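Local coordinates for gamma-butyrobetaine hydroxylase-like N-terminal domain-containing protein (Acidithiobacillus ferrooxidans, PDB 3LUU) that is of unknown function but binds zinc and carries a fold related to the N-terminal domain of gamma-butyrobetaine hydroxylase, at residues H29-P43 with T87-E101. Numbering follows the deposited sequence.
With ZN (zinc ion), chain B.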
ATOM      1  N   HIS A  29      10.576  -6.945  -9.440  1.00 21.36           N
ATOM      2  CA  HIS A  29      10.212  -5.561  -9.302  1.00 19.54           C
ATOM      3  C   HIS A  29      10.076  -5.212  -7.807  1.00 18.70           C
ATOM      4  O   HIS A  29       9.721  -6.061  -7.012  1.00 17.15           O
ATOM      5  CB  HIS A  29       8.887  -5.294 -10.034  1.00 20.67           C
ATOM      6  CG  HIS A  29       8.521  -3.856 -10.065  1.00 17.59           C
ATOM      7  ND1 HIS A  29       9.361  -2.899 -10.587  1.00 28.60           N
ATOM      8  CD2 HIS A  29       7.426  -3.196  -9.616  1.00 23.98           C
ATOM      9  CE1 HIS A  29       8.801  -1.710 -10.466  1.00 27.99           C
ATOM     10  NE2 HIS A  29       7.628  -1.861  -9.879  1.00 19.91           N
ATOM     11  N   THR A  30      10.405  -3.968  -7.449  1.00 22.46           N
ATOM     12  CA  THR A  30      10.088  -3.416  -6.127  1.00 21.70           C
ATOM     13  C   THR A  30       9.197  -2.206  -6.350  1.00 23.40           C
ATOM     14  O   THR A  30       9.564  -1.271  -7.085  1.00 24.19           O
ATOM     15  CB  THR A  30      11.341  -3.015  -5.342  1.00 21.61           C
ATOM     16  OG1 THR A  30      12.188  -4.150  -5.220  1.00 20.21           O
ATOM     17  CG2 THR A  30      10.985  -2.489  -3.913  1.00 16.75           C
ATOM     18  N   SER A  31       8.007  -2.228  -5.749  1.00 22.91           N
ATOM     19  CA  SER A  31       7.132  -1.066  -5.799  1.00 22.12           C
ATOM     20  C   SER A  31       7.539  -0.145  -4.689  1.00 23.26           C
ATOM     21  O   SER A  31       7.941  -0.595  -3.615  1.00 21.27           O
ATOM     22  CB  SER A  31       5.673  -1.466  -5.623  1.00 22.89           C
ATOM     23  OG  SER A  31       5.232  -2.351  -6.641  1.00 24.94           O
ATOM     24  N   ARG A  32       7.503   1.154  -4.962  1.00 23.03           N
ATOM     25  CA  ARG A  32       7.685   2.154  -3.933  1.00 23.55           C
ATOM     26  C   ARG A  32       6.438   3.031  -4.013  1.00 23.96           C
ATOM     27  O   ARG A  32       6.332   3.890  -4.890  1.00 24.71           O
ATOM     28  CB  ARG A  32       8.964   2.954  -4.137  1.00 24.46           C
ATOM     29  CG  ARG A  32      10.246   2.141  -4.076  1.00 30.09           C
ATOM     30  CD  ARG A  32      11.502   3.035  -4.329  1.00 36.27           C
ATOM     31  NE  ARG A  32      12.112   3.472  -3.079  1.00 44.17           N
ATOM     32  CZ  ARG A  32      11.862   4.611  -2.429  1.00 54.29           C
ATOM     33  NH1 ARG A  32      11.020   5.522  -2.906  1.00 58.21           N
ATOM     34  NH2 ARG A  32      12.486   4.849  -1.275  1.00 58.39           N
ATOM     35  N   LEU A  33       5.505   2.798  -3.086  1.00 17.09           N
ATOM     36  CA  LEU A  33       4.213   3.452  -3.069  1.00 14.44           C
ATOM     37  C   LEU A  33       4.178   4.424  -1.898  1.00 16.56           C
ATOM     38  O   LEU A  33       4.397   4.004  -0.765  1.00 14.59           O
ATOM     39  CB  LEU A  33       3.110   2.409  -2.936  1.00 16.17           C
ATOM     40  CG  LEU A  33       2.947   1.501  -4.158  1.00 16.05           C
ATOM     41  CD1 LEU A  33       2.044   0.339  -3.793  1.00 19.02           C
ATOM     42  CD2 LEU A  33       2.399   2.345  -5.317  1.00 17.05           C
ATOM     43  N   THR A  34       3.946   5.718  -2.164  1.00 13.63           N
ATOM     44  CA  THR A  34       3.907   6.682  -1.054  1.00 13.07           C
ATOM     45  C   THR A  34       2.717   6.386  -0.124  1.00 12.89           C
ATOM     46  O   THR A  34       1.622   5.946  -0.548  1.00 14.69           O
ATOM     47  CB  THR A  34       3.843   8.164  -1.506  1.00 11.58           C
ATOM     48  OG1 THR A  34       2.626   8.392  -2.197  1.00 13.36           O
ATOM     49  CG2 THR A  34       5.049   8.543  -2.390  1.00 14.85           C
ATOM     50  N   PHE A  35       2.927   6.648   1.159  1.00 13.92           N
ATOM     51  CA  PHE A  35       1.826   6.573   2.126  1.00 13.33           C
ATOM     52  C   PHE A  35       0.626   7.406   1.676  1.00 12.83           C
ATOM     53  O   PHE A  35      -0.530   6.992   1.832  1.00 15.39           O
ATOM     54  CB  PHE A  35       2.327   7.062   3.490  1.00 13.28           C
ATOM     55  CG  PHE A  35       3.327   6.130   4.162  1.00 12.86           C
ATOM     56  CD1 PHE A  35       3.579   4.851   3.685  1.00 17.90           C
ATOM     57  CD2 PHE A  35       3.966   6.508   5.330  1.00 15.85           C
ATOM     58  CE1 PHE A  35       4.469   4.004   4.315  1.00 15.43           C
ATOM     59  CE2 PHE A  35       4.866   5.624   5.971  1.00 20.75           C
ATOM     60  CZ  PHE A  35       5.088   4.373   5.457  1.00 14.46           C
ATOM     61  N   GLU A  36       0.907   8.596   1.141  1.00 12.97           N
ATOM     62  CA  GLU A  36      -0.131   9.490   0.647  1.00 14.98           C
ATOM     63  C   GLU A  36      -0.965   8.828  -0.432  1.00 14.30           C
ATOM     64  O   GLU A  36      -2.172   8.871  -0.386  1.00 14.60           O
ATOM     65  CB  GLU A  36       0.493  10.732   0.054  1.00 14.73           C
ATOM     66  CG  GLU A  36      -0.526  11.721  -0.497  1.00 16.34           C
ATOM     67  CD  GLU A  36       0.103  12.868  -1.289  1.00 13.73           C
ATOM     68  OE1 GLU A  36       1.209  12.701  -1.864  1.00 15.19           O
ATOM     69  OE2 GLU A  36      -0.528  13.952  -1.317  1.00 14.88           O
ATOM     70  N   HIS A  37      -0.288   8.277  -1.436  1.00 15.37           N
ATOM     71  CA  HIS A  37      -0.939   7.588  -2.552  1.00 15.50           C
ATOM     72  C   HIS A  37      -1.816   6.441  -2.064  1.00 14.91           C
ATOM     73  O   HIS A  37      -2.987   6.336  -2.446  1.00 15.02           O
ATOM     74  CB  HIS A  37       0.137   7.122  -3.531  1.00 14.95           C
ATOM     75  CG  HIS A  37      -0.376   6.610  -4.837  1.00 16.90           C
ATOM     76  ND1 HIS A  37       0.441   5.975  -5.743  1.00 18.36           N
ATOM     77  CD2 HIS A  37      -1.600   6.654  -5.403  1.00 18.43           C
ATOM     78  CE1 HIS A  37      -0.259   5.643  -6.807  1.00 21.61           C
ATOM     79  NE2 HIS A  37      -1.500   6.035  -6.621  1.00 16.44           N
ATOM     80  N   LEU A  38      -1.273   5.630  -1.166  1.00 14.82           N
ATOM     81  CA  LEU A  38      -2.028   4.521  -0.587  1.00 14.49           C
ATOM     82  C   LEU A  38      -3.306   5.018   0.131  1.00 14.59           C
ATOM     83  O   LEU A  38      -4.400   4.449  -0.006  1.00 15.97           O
ATOM     84  CB  LEU A  38      -1.130   3.719   0.375  1.00 15.71           C
ATOM     85  CG  LEU A  38       0.011   2.912  -0.260  1.00 15.77           C
ATOM     86  CD1 LEU A  38       1.041   2.577   0.800  1.00 12.57           C
ATOM     87  CD2 LEU A  38      -0.520   1.649  -0.927  1.00 16.38           C
ATOM     88  N   ARG A  39      -3.166   6.100   0.875  1.00 14.88           N
ATOM     89  CA  ARG A  39      -4.300   6.648   1.588  1.00 15.68           C
ATOM     90  C   ARG A  39      -5.366   7.188   0.642  1.00 15.18           C
ATOM     91  O   ARG A  39      -6.558   6.939   0.841  1.00 13.67           O
ATOM     92  CB  ARG A  39      -3.815   7.718   2.582  1.00 12.68           C
ATOM     93  CG  ARG A  39      -4.905   8.384   3.415  1.00 16.67           C
ATOM     94  CD  ARG A  39      -5.689   7.398   4.232  1.00 18.66           C
ATOM     95  NE  ARG A  39      -6.843   8.031   4.840  1.00 20.04           N
ATOM     96  CZ  ARG A  39      -8.056   8.110   4.296  1.00 28.36           C
ATOM     97  NH1 ARG A  39      -8.314   7.591   3.110  1.00 22.84           N
ATOM     98  NH2 ARG A  39      -9.030   8.726   4.947  1.00 28.49           N
ATOM     99  N   VAL A  40      -4.969   7.943  -0.376  1.00 17.30           N
ATOM    100  CA  VAL A  40      -5.990   8.553  -1.240  1.00 17.68           C
ATOM    101  C   VAL A  40      -6.623   7.522  -2.161  1.00 19.25           C
ATOM    102  O   VAL A  40      -7.722   7.735  -2.631  1.00 16.95           O
ATOM    103  CB  VAL A  40      -5.486   9.800  -2.002  1.00 20.56           C
ATOM    104  CG1 VAL A  40      -4.926  10.840  -1.003  1.00 18.26           C
ATOM    105  CG2 VAL A  40      -4.457   9.460  -2.975  1.00 20.11           C
ATOM    106  N   GLU A  41      -5.929   6.417  -2.419  1.00 20.19           N
ATOM    107  CA  GLU A  41      -6.490   5.239  -3.152  1.00 26.87           C
ATOM    108  C   GLU A  41      -6.977   4.109  -2.247  1.00 29.23           C
ATOM    109  O   GLU A  41      -7.175   3.006  -2.719  1.00 33.45           O
ATOM    110  CB  GLU A  41      -5.403   4.589  -4.006  1.00 29.28           C
ATOM    111  CG  GLU A  41      -4.727   5.492  -4.973  1.00 31.83           C
ATOM    112  CD  GLU A  41      -5.413   5.497  -6.274  1.00 37.32           C
ATOM    113  OE1 GLU A  41      -6.641   5.276  -6.231  1.00 29.56           O
ATOM    114  OE2 GLU A  41      -4.720   5.691  -7.308  1.00 23.32           O
ATOM    115  N   CYS A  42      -7.103   4.350  -0.954  1.00 34.75           N
ATOM    116  CA  CYS A  42      -7.544   3.332  -0.008  1.00 41.06           C
ATOM    117  C   CYS A  42      -8.898   2.746  -0.432  1.00 47.50           C
ATOM    118  O   CYS A  42      -9.878   3.484  -0.424  1.00 48.92           O
ATOM    119  CB  CYS A  42      -7.648   3.961   1.381  1.00 41.45           C
ATOM    120  SG  CYS A  42      -8.155   2.830   2.676  1.00 50.55           S
ATOM    121  N   PRO A  43      -8.964   1.430  -0.806  1.00 52.71           N
ATOM    122  CA  PRO A  43     -10.237   0.842  -1.284  1.00 56.45           C
ATOM    123  C   PRO A  43     -11.362   1.073  -0.280  1.00 59.97           C
ATOM    124  O   PRO A  43     -12.526   1.217  -0.670  1.00 64.22           O
ATOM    125  CB  PRO A  43      -9.922  -0.654  -1.418  1.00 55.82           C
ATOM    126  CG  PRO A  43      -8.479  -0.739  -1.481  1.00 53.30           C
ATOM    127  CD  PRO A  43      -7.970   0.367  -0.602  1.00 52.88           C
ATOM    128  N   THR A  87      -9.791   0.638   7.999  1.00 46.78           N
ATOM    129  CA  THR A  87     -10.282  -0.158   6.911  1.00 48.99           C
ATOM    130  C   THR A  87      -9.247   0.194   5.839  1.00 47.03           C
ATOM    131  O   THR A  87      -8.324   1.026   6.045  1.00 49.91           O
ATOM    132  CB  THR A  87     -11.751   0.192   6.453  1.00 49.73           C
ATOM    133  OG1 THR A  87     -12.505   0.716   7.550  1.00 52.16           O
ATOM    134  CG2 THR A  87     -12.457  -1.055   5.896  1.00 51.03           C
ATOM    135  N   GLY A  88      -9.379  -0.464   4.709  1.00 42.03           N
ATOM    136  CA  GLY A  88      -8.385  -0.383   3.693  1.00 35.23           C
ATOM    137  C   GLY A  88      -7.703  -1.709   3.760  1.00 28.71           C
ATOM    138  O   GLY A  88      -6.681  -1.844   4.438  1.00 24.44           O
ATOM    139  N   ILE A  89      -8.319  -2.684   3.097  1.00 22.57           N
ATOM    140  CA  ILE A  89      -7.693  -3.978   2.843  1.00 23.18           C
ATOM    141  C   ILE A  89      -7.195  -3.831   1.418  1.00 21.62           C
ATOM    142  O   ILE A  89      -7.964  -3.510   0.520  1.00 21.72           O
ATOM    143  CB  ILE A  89      -8.668  -5.153   2.961  1.00 23.54           C
ATOM    144  CG1 ILE A  89      -9.285  -5.215   4.376  1.00 30.89           C
ATOM    145  CG2 ILE A  89      -7.999  -6.481   2.598  1.00 20.72           C
ATOM    146  CD1 ILE A  89      -8.312  -5.554   5.492  1.00 24.83           C
ATOM    147  N   PHE A  90      -5.894  -3.992   1.236  1.00 20.31           N
ATOM    148  CA  PHE A  90      -5.267  -3.833  -0.065  1.00 20.29           C
ATOM    149  C   PHE A  90      -4.820  -5.206  -0.522  1.00 19.80           C
ATOM    150  O   PHE A  90      -3.928  -5.812   0.106  1.00 21.30           O
ATOM    151  CB  PHE A  90      -4.038  -2.947   0.023  1.00 19.89           C
ATOM    152  CG  PHE A  90      -4.326  -1.494   0.314  1.00 18.97           C
ATOM    153  CD1 PHE A  90      -4.761  -1.099   1.570  1.00 18.07           C
ATOM    154  CD2 PHE A  90      -4.074  -0.519  -0.645  1.00 21.92           C
ATOM    155  CE1 PHE A  90      -4.978   0.227   1.862  1.00 24.82           C
ATOM    156  CE2 PHE A  90      -4.319   0.817  -0.351  1.00 15.62           C
ATOM    157  CZ  PHE A  90      -4.771   1.175   0.900  1.00 15.45           C
ATOM    158  N   THR A  91      -5.395  -5.693  -1.617  1.00 17.96           N
ATOM    159  CA  THR A  91      -4.930  -6.960  -2.159  1.00 15.11           C
ATOM    160  C   THR A  91      -3.570  -6.723  -2.823  1.00 17.87           C
ATOM    161  O   THR A  91      -3.244  -5.596  -3.223  1.00 16.26           O
ATOM    162  CB  THR A  91      -5.888  -7.573  -3.163  1.00 15.30           C
ATOM    163  OG1 THR A  91      -5.964  -6.761  -4.345  1.00 20.46           O
ATOM    164  CG2 THR A  91      -7.278  -7.721  -2.553  1.00 20.20           C
ATOM    165  N   TRP A  92      -2.779  -7.785  -2.919  1.00 18.14           N
ATOM    166  CA  TRP A  92      -1.507  -7.754  -3.634  1.00 20.05           C
ATOM    167  C   TRP A  92      -1.672  -7.261  -5.079  1.00 19.22           C
ATOM    168  O   TRP A  92      -0.908  -6.418  -5.538  1.00 20.36           O
ATOM    169  CB  TRP A  92      -0.848  -9.133  -3.613  1.00 21.55           C
ATOM    170  CG  TRP A  92      -0.639  -9.682  -2.233  1.00 21.93           C
ATOM    171  CD1 TRP A  92      -0.991 -10.925  -1.791  1.00 27.02           C
ATOM    172  CD2 TRP A  92      -0.037  -9.017  -1.119  1.00 24.02           C
ATOM    173  NE1 TRP A  92      -0.642 -11.075  -0.474  1.00 28.80           N
ATOM    174  CE2 TRP A  92      -0.058  -9.923  -0.031  1.00 25.08           C
ATOM    175  CE3 TRP A  92       0.547  -7.758  -0.932  1.00 24.17           C
ATOM    176  CZ2 TRP A  92       0.465  -9.602   1.226  1.00 20.07           C
ATOM    177  CZ3 TRP A  92       1.073  -7.442   0.321  1.00 30.88           C
ATOM    178  CH2 TRP A  92       1.019  -8.363   1.380  1.00 26.54           C
ATOM    179  N   GLU A  93      -2.705  -7.746  -5.755  1.00 17.85           N
ATOM    180  CA  GLU A  93      -3.024  -7.340  -7.109  1.00 17.57           C
ATOM    181  C   GLU A  93      -3.265  -5.826  -7.182  1.00 18.89           C
ATOM    182  O   GLU A  93      -2.729  -5.140  -8.046  1.00 17.29           O
ATOM    183  CB  GLU A  93      -4.233  -8.141  -7.648  1.00 19.34           C
ATOM    184  CG  GLU A  93      -4.170  -8.481  -9.111  1.00 26.98           C
ATOM    185  N   TYR A  94      -4.068  -5.305  -6.262  1.00 18.26           N
ATOM    186  CA  TYR A  94      -4.337  -3.871  -6.187  1.00 18.10           C
ATOM    187  C   TYR A  94      -3.070  -3.037  -5.935  1.00 16.67           C
ATOM    188  O   TYR A  94      -2.868  -2.030  -6.584  1.00 15.25           O
ATOM    189  CB  TYR A  94      -5.328  -3.597  -5.075  1.00 18.44           C
ATOM    190  CG  TYR A  94      -5.859  -2.202  -5.029  1.00 20.62           C
ATOM    191  CD1 TYR A  94      -6.638  -1.709  -6.054  1.00 35.37           C
ATOM    192  CD2 TYR A  94      -5.622  -1.396  -3.967  1.00 22.74           C
ATOM    193  CE1 TYR A  94      -7.133  -0.438  -6.017  1.00 34.67           C
ATOM    194  CE2 TYR A  94      -6.127  -0.119  -3.919  1.00 22.07           C
ATOM    195  CZ  TYR A  94      -6.876   0.348  -4.936  1.00 24.58           C
ATOM    196  OH  TYR A  94      -7.393   1.618  -4.862  1.00 31.30           O
ATOM    197  N   LEU A  95      -2.236  -3.453  -4.990  1.00 14.99           N
ATOM    198  CA  LEU A  95      -0.997  -2.742  -4.700  1.00 17.59           C
ATOM    199  C   LEU A  95      -0.102  -2.692  -5.923  1.00 19.33           C
ATOM    200  O   LEU A  95       0.442  -1.631  -6.280  1.00 19.03           O
ATOM    201  CB  LEU A  95      -0.237  -3.399  -3.563  1.00 18.32           C
ATOM    202  CG  LEU A  95      -0.835  -3.277  -2.192  1.00 19.57           C
ATOM    203  CD1 LEU A  95      -0.038  -4.184  -1.252  1.00 16.54           C
ATOM    204  CD2 LEU A  95      -0.802  -1.825  -1.748  1.00 14.97           C
ATOM    205  N   ARG A  96       0.036  -3.827  -6.597  1.00 19.73           N
ATOM    206  CA  ARG A  96       0.831  -3.856  -7.816  1.00 22.01           C
ATOM    207  C   ARG A  96       0.287  -2.899  -8.892  1.00 23.42           C
ATOM    208  O   ARG A  96       1.066  -2.194  -9.555  1.00 23.01           O
ATOM    209  CB  ARG A  96       0.938  -5.286  -8.336  1.00 21.38           C
ATOM    210  CG  ARG A  96       1.904  -5.473  -9.411  1.00 25.89           C
ATOM    211  CD  ARG A  96       3.310  -5.121  -8.998  1.00 25.89           C
ATOM    212  NE  ARG A  96       4.131  -5.076 -10.199  1.00 27.31           N
ATOM    213  CZ  ARG A  96       5.038  -5.977 -10.559  1.00 31.74           C
ATOM    214  NH1 ARG A  96       5.313  -7.054  -9.813  1.00 19.78           N
ATOM    215  NH2 ARG A  96       5.682  -5.784 -11.699  1.00 36.92           N
ATOM    216  N   ARG A  97      -1.036  -2.886  -9.045  1.00 22.52           N
ATOM    217  CA  ARG A  97      -1.749  -2.002  -9.970  1.00 24.63           C
ATOM    218  C   ARG A  97      -1.526  -0.522  -9.660  1.00 24.69           C
ATOM    219  O   ARG A  97      -1.457   0.294 -10.583  1.00 21.75           O
ATOM    220  CB  ARG A  97      -3.267  -2.312  -9.970  1.00 27.76           C
ATOM    221  CG  ARG A  97      -3.795  -3.147 -11.173  1.00 40.46           C
ATOM    222  CD  ARG A  97      -5.282  -3.627 -11.014  1.00 51.10           C
ATOM    223  NE  ARG A  97      -6.143  -2.688 -10.260  1.00 61.34           N
ATOM    224  CZ  ARG A  97      -7.218  -2.026 -10.719  1.00 70.87           C
ATOM    225  NH1 ARG A  97      -7.663  -2.175 -11.973  1.00 75.98           N
ATOM    226  NH2 ARG A  97      -7.880  -1.209  -9.892  1.00 70.67           N
ATOM    227  N   LEU A  98      -1.413  -0.173  -8.373  1.00 21.86           N
ATOM    228  CA  LEU A  98      -1.126   1.217  -7.980  1.00 24.30           C
ATOM    229  C   LEU A  98       0.235   1.698  -8.443  1.00 25.86           C
ATOM    230  O   LEU A  98       0.445   2.897  -8.551  1.00 24.17           O
ATOM    231  CB  LEU A  98      -1.252   1.448  -6.468  1.00 22.40           C
ATOM    232  CG  LEU A  98      -2.642   1.413  -5.850  1.00 20.69           C
ATOM    233  CD1 LEU A  98      -2.453   1.662  -4.354  1.00 15.24           C
ATOM    234  CD2 LEU A  98      -3.668   2.399  -6.430  1.00 19.63           C
ATOM    235  N   ASP A  99       1.167   0.785  -8.708  1.00 29.46           N
ATOM    236  CA  ASP A  99       2.471   1.174  -9.267  1.00 34.67           C
ATOM    237  C   ASP A  99       2.362   1.941 -10.614  1.00 38.92           C
ATOM    238  O   ASP A  99       3.211   2.775 -10.935  1.00 41.82           O
ATOM    239  CB  ASP A  99       3.361  -0.059  -9.457  1.00 38.49           C
ATOM    240  CG  ASP A  99       4.700   0.055  -8.759  1.00 38.11           C
ATOM    241  OD1 ASP A  99       5.028   1.084  -8.118  1.00 44.15           O
ATOM    242  OD2 ASP A  99       5.426  -0.937  -8.859  1.00 40.61           O
ATOM    243  N   ALA A 100       1.316   1.676 -11.389  1.00 41.76           N
ATOM    244  CA  ALA A 100       1.055   2.420 -12.626  1.00 43.48           C
ATOM    245  C   ALA A 100      -0.207   3.366 -12.619  1.00 45.27           C
ATOM    246  O   ALA A 100      -0.358   4.159 -13.551  1.00 50.23           O
ATOM    247  CB  ALA A 100       0.970   1.437 -13.768  1.00 42.17           C
ATOM    248  N   GLU A 101      -1.082   3.316 -11.599  1.00 45.38           N
ATOM    249  CA  GLU A 101      -2.375   4.073 -11.595  1.00 44.04           C
ATOM    250  C   GLU A 101      -2.724   4.760 -10.274  1.00 41.97           C
ATOM    251  O   GLU A 101      -2.001   4.717  -9.289  1.00 39.64           O
ATOM    252  CB  GLU A 101      -3.560   3.151 -11.967  1.00 46.02           C
ATOM    253  CG  GLU A 101      -4.103   2.257 -10.805  1.00 52.77           C
ATOM    254  CD  GLU A 101      -5.432   1.563 -11.118  1.00 59.19           C
ATOM    255  OE1 GLU A 101      -5.505   0.928 -12.201  1.00 59.38           O
ATOM    256  OE2 GLU A 101      -6.372   1.637 -10.269  1.00 53.24           O
ATOM    257  OXT GLU A 101      -3.790   5.371 -10.136  1.00 40.15           O
TER
HETATM  258 ZN    ZN B 101      -2.905   6.105  -8.094  1.00 24.27          ZN
HETATM  259  O   HOH W   1       4.391   4.319  -7.245  1.00 52.53           O
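Pro43 CD lies over one face of the Phe90 ring, 3.7 Å from the Phe90 centroid, in a CH-pi contact. The carbonyl O of Leu38 sits at the edge of that ring. Leu98 CG lies over one face of the Tyr94 ring, offset toward the rim. Glu41 O lies at the Tyr94 edge and accepts a 2.6 Å hydrogen bond from Tyr94 OH. Glu101 O lies at the edge of the His37 ring because both are zinc ligands; no hydrogen bond joins them. His37 NE2 and Glu41 OE2 each lie 2.0 Å from the zinc ion. The C-terminal carboxylate of Glu101 completes the site through both O and OXT. Glu41 reaches the metal with its chain bent at chi2 (-90°), past Leu98 CD2.

His29 CB and CD2 lie over one face of the Arg96 guanidinium, CD2 toward its rim. The Asp99 carboxylate meets the His29 ring at its edge. Asp99 OD2 takes two hydrogen bonds from opposite faces of its carboxylate, from His29 NE2 (2.6 Å) and Ser31 OG (2.6 Å). Replacing Asp99 by an alanine would probably leave both donors without this acceptor and the His29 ring freer to turn. Leu33, Leu38, Leu95 and Leu98 fill the middle.

Arg96 NH1 donates to Arg6 O, and NH2 forms a salt bridge with Asp27. Helix 92-98 crosses strand 30-34 at 80°. Helix 35-40 follows that strand and packs through Leu38 on helix 92-98. Two strand-helix units thus meet, each starting from an edge strand of its own three-stranded antiparallel sheet.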